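Local atomic coordinates of MucR Phosphodiesterase (Pseudomonas aeruginosa, PDB entry 5M1T), a protein that belongs to the EAL-domain phosphodiesterase family and holds two magnesium ions and the ligand C2E together in one pocket. Residues A[63-68]-A[184-189]; A[205-210]-A[261-266]. All blocks are in the same frame, centred on the assembly; numbering follows the deposited sequence.

Overall arrangement
From the N terminus, the chain passes helix 32-38 and strand 46-55, then enters strand 61-72 of the EAL barrel. Contact 1 joins this strand to strand 182-188 and closes a loop of 115 residues, mostly helix. Contact 2 opens later, on strand 205-208. It closes a shorter loop of 50 residues at strand 261-263, the last strand of the sheet. The two loops lie in series; neither nests within nor crosses the other. Their centres are about 8 Å apart, and strands 182-188 and 205-208 are neighbours. S184 probably hydrogen-bonds E205, and E65 probably hydrogen-bonds Q263. Both contacts touch C2E, so they tie strands far apart in sequence to a single pocket.

Contact 1: residues A[63-68]-A[184-189]; sequences GVEALL and SIDDFG. With MG (magnesium ion), chain D; MG (magnesium ion), chain E; C2E (9,9'-[(2R,3R,3aS,5S,7aR,9R,10R,10aS,12S,14aR)-3,5,10,12-tetrahydroxy-5,12-dioxidooctahydro-2H,7H-difuro[3,2-d:3',2'-j][1,3,7,9,2,8]tetraoxadiphosphacyclododecine-2,9-diyl]bis(2-amino-1,9-dihydro-6H-purin-6-one)), chain C.
E65 and D186 meet through a metal ion, not directly. The magnesium ion of chain D lies almost on the line between E65 OE2 and D186 OD2, which are 4.4 Å apart. The two carboxylates thus reach it from opposite sides. E65 gets there with an extended side chain, CG anti to the backbone N (chi1 -178°). Its other oxygen, OE1, is turned to Q263 and K207. D186 uses both oxygens. OD2 takes the first ion, while OD1 takes the magnesium ion of chain E at 2.2 Å. The carboxylate therefore bridges the pair, whose ions (chains D and E) are 4.0 Å apart. D187 adds OD1 to the second ion at 2.4 Å. The D187 backbone N also donates to D186 OD1 at 2.8 Å, from 41° above the carboxylate plane. This bond helps fix the rotation of D186. One phosphate of C2E also bridges the ions, with O2P on the first and O1P on the second. N124, E156 and a water complete the first site; E243 and another water complete the second. Further along the strand, L68 N donates to C2E N71 in a nearly straight bond of 3.1 Å (177°). L67 packs CD2 against C2E O5' at 3.7 Å. E65, A66 and L67 spell the EAL motif that names the family, and D186 to G189 carry the sequence DDFG. Closely placed acids would be expected to repel; the two cations probably offset this, and both also hold the phosphate.

Contact 2: residues A[205-210]-A[261-266]; sequences ELKIDR and SLQGFL. With C2E (9,9'-[(2R,3R,3aS,5S,7aR,9R,10R,10aS,12S,14aR)-3,5,10,12-tetrahydroxy-5,12-dioxidooctahydro-2H,7H-difuro[3,2-d:3',2'-j][1,3,7,9,2,8]tetraoxadiphosphacyclododecine-2,9-diyl]bis(2-amino-1,9-dihydro-6H-purin-6-one)), chain C.
Strands 205-208 and 261-263 run parallel in the EAL barrel but are not neighbours. Strand 239-243 lies between them, and the closest CA pair, K207 CA and L262 CA, is 9.3 Å apart. Side chains must span the gap. K207 starts with CG anti to its carbonyl carbon, and a bend at chi3 (88°) turns the amine toward Q263. Q263 comes obliquely from the last strand on an extended chain. K207 NZ donates to Q263 OE1 at 3.0 Å, tilted 19° from the carbonyl plane. E156 and E65 also pair with NZ through salt bridges, so this buried amine is gripped by three partners. Q263 NE2 in turn binds E65 and Q51, which should hold the amide in one rotation. Past the strands, both segments line the C2E pocket. D209 is the N-cap of helix 210-214, its OD2 accepting from G211 N. R210 lays one guanidinium face against C2E O4', while NH1 lies 3.2 Å from C2E O1P, a placement suited to the phosphate charge. On the other segment, the F265 ring spreads one face over a guanine base, with C2E C6 3.4 Å above the ring plane and offset toward its rim. R269 makes a cation-pi contact with the same ring. F265 N donates to C2E O6 at 2.7 Å in a straight bond of 180°.

Contact 1: residues A[63-68]-A[184-189]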
loop_
_atom_site.group_PDB
_atom_site.type_symbol
_atom_site.label_atom_id
_atom_site.label_comp_id
_atom_site.label_asym_id
_atom_site.label_seq_id
_atom_site.Cartn_x
_atom_site.Cartn_y
_atom_site.Cartn_z
ATOM N N GLY A 63 16.189 17.517 -15.087
ATOM C CA GLY A 63 16.300 16.592 -13.962
ATOM C C GLY A 63 16.875 15.241 -14.334
ATOM O O GLY A 63 17.419 15.071 -15.432
ATOM N N VAL A 64 16.734 14.279 -13.422
ATOM C CA VAL A 64 17.139 12.926 -13.693
ATOM C C VAL A 64 16.135 11.913 -13.150
ATOM O O VAL A 64 15.361 12.228 -12.252
ATOM C CB VAL A 64 18.530 12.602 -13.085
ATOM C CG1 VAL A 64 19.595 13.477 -13.719
ATOM C CG2 VAL A 64 18.548 12.770 -11.577
ATOM N N GLU A 65 16.165 10.700 -13.694
ATOM C CA GLU A 65 15.530 9.569 -13.048
ATOM C C GLU A 65 16.600 8.747 -12.317
ATOM O O GLU A 65 17.604 8.384 -12.911
ATOM C CB GLU A 65 14.793 8.687 -14.075
ATOM C CG GLU A 65 14.070 7.527 -13.433
ATOM C CD GLU A 65 13.232 6.681 -14.413
ATOM O OE1 GLU A 65 13.236 6.967 -15.634
ATOM O OE2 GLU A 65 12.564 5.736 -13.942
ATOM N N ALA A 66 16.370 8.451 -11.050
ATOM C CA ALA A 66 17.231 7.567 -10.305
ATOM C C ALA A 66 16.934 6.125 -10.669
ATOM O O ALA A 66 15.768 5.716 -10.671
ATOM C CB ALA A 66 17.029 7.766 -8.785
ATOM N N LEU A 67 17.988 5.372 -10.961
ATOM C CA LEU A 67 17.898 3.999 -11.416
ATOM C C LEU A 67 18.908 3.094 -10.653
ATOM O O LEU A 67 20.124 3.313 -10.657
ATOM C CB LEU A 67 18.166 3.933 -12.931
ATOM C CG LEU A 67 17.109 4.569 -13.841
ATOM C CD1 LEU A 67 17.582 4.685 -15.305
ATOM C CD2 LEU A 67 15.798 3.781 -13.757
ATOM N N LEU A 68 18.381 2.068 -10.002
ATOM C CA LEU A 68 19.169 1.247 -9.128
ATOM C C LEU A 68 20.040 0.296 -9.939
ATOM O O LEU A 68 19.603 -0.254 -10.962
ATOM C CB LEU A 68 18.246 0.470 -8.194
ATOM C CG LEU A 68 18.868 -0.374 -7.061
ATOM C CD1 LEU A 68 19.582 0.509 -6.071
ATOM C CD2 LEU A 68 17.787 -1.208 -6.368
ATOM N N SER A 184 4.422 11.318 -11.179
ATOM C CA SER A 184 4.516 10.872 -12.561
ATOM C C SER A 184 3.891 9.483 -12.729
ATOM O O SER A 184 4.081 8.589 -11.878
ATOM C CB SER A 184 5.993 10.855 -12.977
ATOM O OG SER A 184 6.143 10.390 -14.314
ATOM N N ILE A 185 3.106 9.306 -13.788
ATOM C CA ILE A 185 2.576 7.977 -14.138
ATOM C C ILE A 185 3.484 7.325 -15.179
ATOM O O ILE A 185 3.537 7.740 -16.335
ATOM C CB ILE A 185 1.153 8.044 -14.695
ATOM C CG1 ILE A 185 0.225 8.829 -13.782
ATOM C CG2 ILE A 185 0.582 6.646 -14.926
ATOM C CD1 ILE A 185 0.058 8.301 -12.381
ATOM N N ASP A 186 4.178 6.288 -14.756
ATOM C CA ASP A 186 5.245 5.674 -15.520
ATOM C C ASP A 186 4.715 4.552 -16.465
ATOM O O ASP A 186 3.576 4.080 -16.320
ATOM C CB ASP A 186 6.218 5.044 -14.500
ATOM C CG ASP A 186 7.610 4.826 -15.050
ATOM O OD1 ASP A 186 7.873 5.114 -16.265
ATOM O OD2 ASP A 186 8.432 4.367 -14.223
ATOM N N ASP A 187 5.556 4.103 -17.384
ATOM C CA ASP A 187 5.201 2.997 -18.296
ATOM C C ASP A 187 3.813 3.155 -18.927
ATOM O O ASP A 187 3.060 2.187 -19.092
ATOM C CB ASP A 187 5.287 1.640 -17.586
ATOM C CG ASP A 187 6.701 1.316 -17.085
ATOM O OD1 ASP A 187 7.692 2.029 -17.424
ATOM O OD2 ASP A 187 6.797 0.320 -16.335
ATOM N N PHE A 188 3.474 4.383 -19.284
ATOM C CA PHE A 188 2.132 4.665 -19.739
ATOM C C PHE A 188 1.906 4.033 -21.121
ATOM O O PHE A 188 2.778 4.027 -21.987
ATOM C CB PHE A 188 1.832 6.159 -19.724
ATOM C CG PHE A 188 0.381 6.468 -19.800
ATOM C CD1 PHE A 188 -0.391 6.478 -18.656
ATOM C CD2 PHE A 188 -0.237 6.701 -21.031
ATOM C CE1 PHE A 188 -1.750 6.734 -18.709
ATOM C CE2 PHE A 188 -1.596 6.971 -21.090
ATOM C CZ PHE A 188 -2.354 6.981 -19.922
ATOM N N GLY A 189 0.747 3.409 -21.264
ATOM C CA GLY A 189 0.388 2.720 -22.485
ATOM C C GLY A 189 0.384 1.227 -22.242
ATOM O O GLY A 189 -0.256 0.489 -22.998
HETATM MG MG MG D . 10.485 5.049 -14.099
HETATM MG MG MG E . 9.099 3.897 -17.693
HETATM P P1 C2E C . 11.646 2.339 -15.771
HETATM O O2P C2E C . 11.042 3.108 -14.629
HETATM O O1P C2E C . 10.822 2.317 -17.042
HETATM O "O5'" C2E C . 13.079 2.978 -16.061
HETATM C "C5'" C2E C . 13.519 3.203 -17.382
HETATM C "C4'" C2E C . 14.309 2.024 -17.902
HETATM O "O4'" C2E C . 14.558 2.233 -19.305
HETATM C "C3'" C2E C . 15.672 1.899 -17.242
HETATM O "O3'" C2E C . 16.028 0.518 -17.188
HETATM C "C2'" C2E C . 16.608 2.609 -18.195
HETATM O "O2'" C2E C . 17.957 2.150 -18.108
HETATM C "C1'" C2E C . 15.971 2.209 -19.519
HETATM N N9 C2E C . 16.292 3.104 -20.629
HETATM C C8 C2E C . 16.342 4.446 -20.601
HETATM N N7 C2E C . 16.661 4.924 -21.824
HETATM C C5 C2E C . 16.802 3.875 -22.646
HETATM C C6 C2E C . 17.130 3.681 -24.062
HETATM O O6 C2E C . 17.339 4.672 -24.798
HETATM N N1 C2E C . 17.181 2.418 -24.516
HETATM C C2 C2E C . 16.951 1.349 -23.720
HETATM N N2 C2E C . 17.023 0.099 -24.233
HETATM N N3 C2E C . 16.636 1.460 -22.417
HETATM C C4 C2E C . 16.561 2.677 -21.848
HETATM P P11 C2E C . 16.617 -0.123 -15.836
HETATM O O21 C2E C . 17.604 0.860 -15.228
HETATM O O11 C2E C . 17.301 -1.405 -16.174
HETATM O O5A C2E C . 15.383 -0.326 -14.841
HETATM C C5A C2E C . 14.309 -1.179 -15.247
HETATM C C4A C2E C . 13.125 -0.981 -14.325
HETATM O O4A C2E C . 13.487 -1.255 -12.976
HETATM C C3A C2E C . 12.650 0.447 -14.278
HETATM O O3A C2E C . 11.830 0.786 -15.382
HETATM C C2A C2E C . 11.911 0.503 -12.966
HETATM O O2A C2E C . 10.607 -0.050 -13.078
HETATM C C1A C2E C . 12.729 -0.417 -12.096
HETATM N N91 C2E C . 13.616 0.374 -11.195
HETATM C C81 C2E C . 14.834 0.894 -11.450
HETATM N N71 C2E C . 15.330 1.522 -10.350
HETATM C C51 C2E C . 14.404 1.395 -9.383
HETATM C C61 C2E C . 14.261 1.820 -7.980
HETATM O O61 C2E C . 15.163 2.487 -7.428
HETATM N N11 C2E C . 13.134 1.479 -7.331
HETATM C C21 C2E C . 12.149 0.775 -7.930
HETATM N N21 C2E C . 11.044 0.462 -7.233
HETATM N N31 C2E C . 12.205 0.352 -9.211
HETATM C C41 C2E C . 13.287 0.647 -9.953
HETATM O O HOH W 1 11.065 5.609 -16.109
HETATM O O HOH W 2 8.989 2.148 -19.045
#

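Contact 2: residues A[205-210]-A[261-266]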
loop_
_atom_site.group_PDB
_atom_site.type_symbol
_atom_site.label_atom_id
_atom_site.label_comp_id
_atom_site.label_asym_id
_atom_site.label_seq_id
_atom_site.Cartn_x
_atom_site.Cartn_y
_atom_site.Cartn_z
ATOM N N GLU A 205 2.788 14.456 -14.766
ATOM C CA GLU A 205 3.344 13.974 -16.037
ATOM C C GLU A 205 2.993 12.510 -16.330
ATOM O O GLU A 205 2.791 11.713 -15.415
ATOM C CB GLU A 205 4.866 14.190 -16.083
ATOM C CG GLU A 205 5.638 13.326 -15.146
ATOM C CD GLU A 205 7.172 13.395 -15.287
ATOM O OE1 GLU A 205 7.761 14.494 -15.542
ATOM O OE2 GLU A 205 7.790 12.305 -15.097
ATOM N N LEU A 206 2.884 12.199 -17.620
ATOM C CA LEU A 206 2.874 10.837 -18.072
ATOM C C LEU A 206 4.183 10.539 -18.770
ATOM O O LEU A 206 4.712 11.394 -19.493
ATOM C CB LEU A 206 1.727 10.577 -19.022
ATOM C CG LEU A 206 0.333 11.057 -18.644
ATOM C CD1 LEU A 206 -0.563 10.718 -19.810
ATOM C CD2 LEU A 206 -0.181 10.410 -17.357
ATOM N N LYS A 207 4.672 9.307 -18.566
ATOM C CA LYS A 207 5.889 8.822 -19.244
ATOM C C LYS A 207 5.533 7.703 -20.223
ATOM O O LYS A 207 5.206 6.585 -19.817
ATOM C CB LYS A 207 6.932 8.318 -18.261
ATOM C CG LYS A 207 7.195 9.280 -17.131
ATOM C CD LYS A 207 8.429 8.910 -16.342
ATOM C CE LYS A 207 9.695 9.517 -16.927
ATOM N NZ LYS A 207 10.923 8.857 -16.316
ATOM N N ILE A 208 5.651 7.997 -21.511
ATOM C CA ILE A 208 5.347 6.999 -22.514
ATOM C C ILE A 208 6.309 5.815 -22.402
ATOM O O ILE A 208 7.537 6.024 -22.355
ATOM C CB ILE A 208 5.459 7.552 -23.942
ATOM C CG1 ILE A 208 4.553 8.769 -24.129
ATOM C CG2 ILE A 208 5.083 6.453 -24.907
ATOM C CD1 ILE A 208 4.944 9.615 -25.312
ATOM N N ASP A 209 5.774 4.590 -22.390
ATOM C CA ASP A 209 6.646 3.435 -22.178
ATOM C C ASP A 209 7.606 3.288 -23.343
ATOM O O ASP A 209 7.206 3.463 -24.511
ATOM C CB ASP A 209 5.881 2.146 -22.036
ATOM C CG ASP A 209 6.801 0.975 -21.702
ATOM O OD1 ASP A 209 7.415 0.980 -20.619
ATOM O OD2 ASP A 209 6.957 0.076 -22.553
ATOM N N ARG A 210 8.857 2.973 -23.026
ATOM C CA ARG A 210 9.897 2.844 -24.029
ATOM C C ARG A 210 9.560 1.832 -25.091
ATOM O O ARG A 210 10.052 1.947 -26.198
ATOM C CB ARG A 210 11.237 2.467 -23.409
ATOM C CG ARG A 210 11.285 1.113 -22.701
ATOM C CD ARG A 210 12.706 0.891 -22.170
ATOM N NE ARG A 210 12.952 -0.206 -21.234
ATOM C CZ ARG A 210 12.368 -0.379 -20.034
ATOM N NH1 ARG A 210 11.353 0.405 -19.599
ATOM N NH2 ARG A 210 12.779 -1.398 -19.257
ATOM N N SER A 261 9.415 16.553 -22.840
ATOM C CA SER A 261 10.747 16.125 -22.499
ATOM C C SER A 261 11.044 14.701 -22.953
ATOM O O SER A 261 10.131 13.895 -23.216
ATOM C CB SER A 261 10.982 16.279 -20.995
ATOM O OG SER A 261 10.000 15.604 -20.233
ATOM N N LEU A 262 12.339 14.428 -23.112
ATOM C CA LEU A 262 12.809 13.165 -23.646
ATOM C C LEU A 262 13.809 12.550 -22.685
ATOM O O LEU A 262 14.552 13.263 -21.995
ATOM C CB LEU A 262 13.492 13.354 -25.005
ATOM C CG LEU A 262 12.785 14.163 -26.105
ATOM C CD1 LEU A 262 13.660 14.171 -27.350
ATOM C CD2 LEU A 262 11.431 13.588 -26.468
ATOM N N GLN A 263 13.841 11.224 -22.692
ATOM C CA GLN A 263 14.801 10.457 -21.922
ATOM C C GLN A 263 15.243 9.270 -22.777
ATOM O O GLN A 263 14.428 8.637 -23.472
ATOM C CB GLN A 263 14.112 9.986 -20.672
ATOM C CG GLN A 263 14.988 9.414 -19.648
ATOM C CD GLN A 263 14.224 9.068 -18.389
ATOM O OE1 GLN A 263 13.221 9.720 -18.044
ATOM N NE2 GLN A 263 14.717 8.057 -17.672
ATOM N N GLY A 264 16.544 9.020 -22.818
ATOM C CA GLY A 264 17.014 7.903 -23.614
ATOM C C GLY A 264 18.499 7.922 -23.816
ATOM O O GLY A 264 19.161 8.950 -23.559
ATOM N N PHE A 265 19.017 6.785 -24.289
ATOM C CA PHE A 265 20.441 6.621 -24.544
ATOM C C PHE A 265 21.030 7.690 -25.485
ATOM O O PHE A 265 22.155 8.095 -25.311
ATOM C CB PHE A 265 20.745 5.246 -25.108
ATOM C CG PHE A 265 20.585 4.133 -24.123
ATOM C CD1 PHE A 265 20.215 4.373 -22.814
ATOM C CD2 PHE A 265 20.845 2.837 -24.507
ATOM C CE1 PHE A 265 20.103 3.357 -21.917
ATOM C CE2 PHE A 265 20.711 1.813 -23.616
ATOM C CZ PHE A 265 20.334 2.085 -22.316
ATOM N N LEU A 266 20.254 8.151 -26.445
ATOM C CA LEU A 266 20.710 9.180 -27.385
ATOM C C LEU A 266 21.054 10.472 -26.640
ATOM O O LEU A 266 21.999 11.152 -26.992
ATOM C CB LEU A 266 19.626 9.475 -28.420
ATOM C CG LEU A 266 20.068 10.473 -29.519
ATOM C CD1 LEU A 266 21.023 9.791 -30.506
ATOM C CD2 LEU A 266 18.893 11.106 -30.266
HETATM P P1 C2E C . 11.646 2.339 -15.771
HETATM O O2P C2E C . 11.042 3.108 -14.629
HETATM O O1P C2E C . 10.822 2.317 -17.042
HETATM O "O5'" C2E C . 13.079 2.978 -16.061
HETATM C "C5'" C2E C . 13.519 3.203 -17.382
HETATM C "C4'" C2E C . 14.309 2.024 -17.902
HETATM O "O4'" C2E C . 14.558 2.233 -19.305
HETATM C "C3'" C2E C . 15.672 1.899 -17.242
HETATM O "O3'" C2E C . 16.028 0.518 -17.188
HETATM C "C2'" C2E C . 16.608 2.609 -18.195
HETATM O "O2'" C2E C . 17.957 2.150 -18.108
HETATM C "C1'" C2E C . 15.971 2.209 -19.519
HETATM N N9 C2E C . 16.292 3.104 -20.629
HETATM C C8 C2E C . 16.342 4.446 -20.601
HETATM N N7 C2E C . 16.661 4.924 -21.824
HETATM C C5 C2E C . 16.802 3.875 -22.646
HETATM C C6 C2E C . 17.130 3.681 -24.062
HETATM O O6 C2E C . 17.339 4.672 -24.798
HETATM N N1 C2E C . 17.181 2.418 -24.516
HETATM C C2 C2E C . 16.951 1.349 -23.720
HETATM N N2 C2E C . 17.023 0.099 -24.233
HETATM N N3 C2E C . 16.636 1.460 -22.417
HETATM C C4 C2E C . 16.561 2.677 -21.848
HETATM P P11 C2E C . 16.617 -0.123 -15.836
HETATM O O21 C2E C . 17.604 0.860 -15.228
HETATM O O11 C2E C . 17.301 -1.405 -16.174
HETATM O O5A C2E C . 15.383 -0.326 -14.841
HETATM C C5A C2E C . 14.309 -1.179 -15.247
HETATM C C4A C2E C . 13.125 -0.981 -14.325
HETATM O O4A C2E C . 13.487 -1.255 -12.976
HETATM C C3A C2E C . 12.650 0.447 -14.278
HETATM O O3A C2E C . 11.830 0.786 -15.382
HETATM C C2A C2E C . 11.911 0.503 -12.966
HETATM O O2A C2E C . 10.607 -0.050 -13.078
HETATM C C1A C2E C . 12.729 -0.417 -12.096
HETATM N N91 C2E C . 13.616 0.374 -11.195
HETATM C C81 C2E C . 14.834 0.894 -11.450
HETATM N N71 C2E C . 15.330 1.522 -10.350
HETATM C C51 C2E C . 14.404 1.395 -9.383
HETATM C C61 C2E C . 14.261 1.820 -7.980
HETATM O O61 C2E C . 15.163 2.487 -7.428
HETATM N N11 C2E C . 13.134 1.479 -7.331
HETATM C C21 C2E C . 12.149 0.775 -7.930
HETATM N N21 C2E C . 11.044 0.462 -7.233
HETATM N N31 C2E C . 12.205 0.352 -9.211
HETATM C C41 C2E C . 13.287 0.647 -9.953
#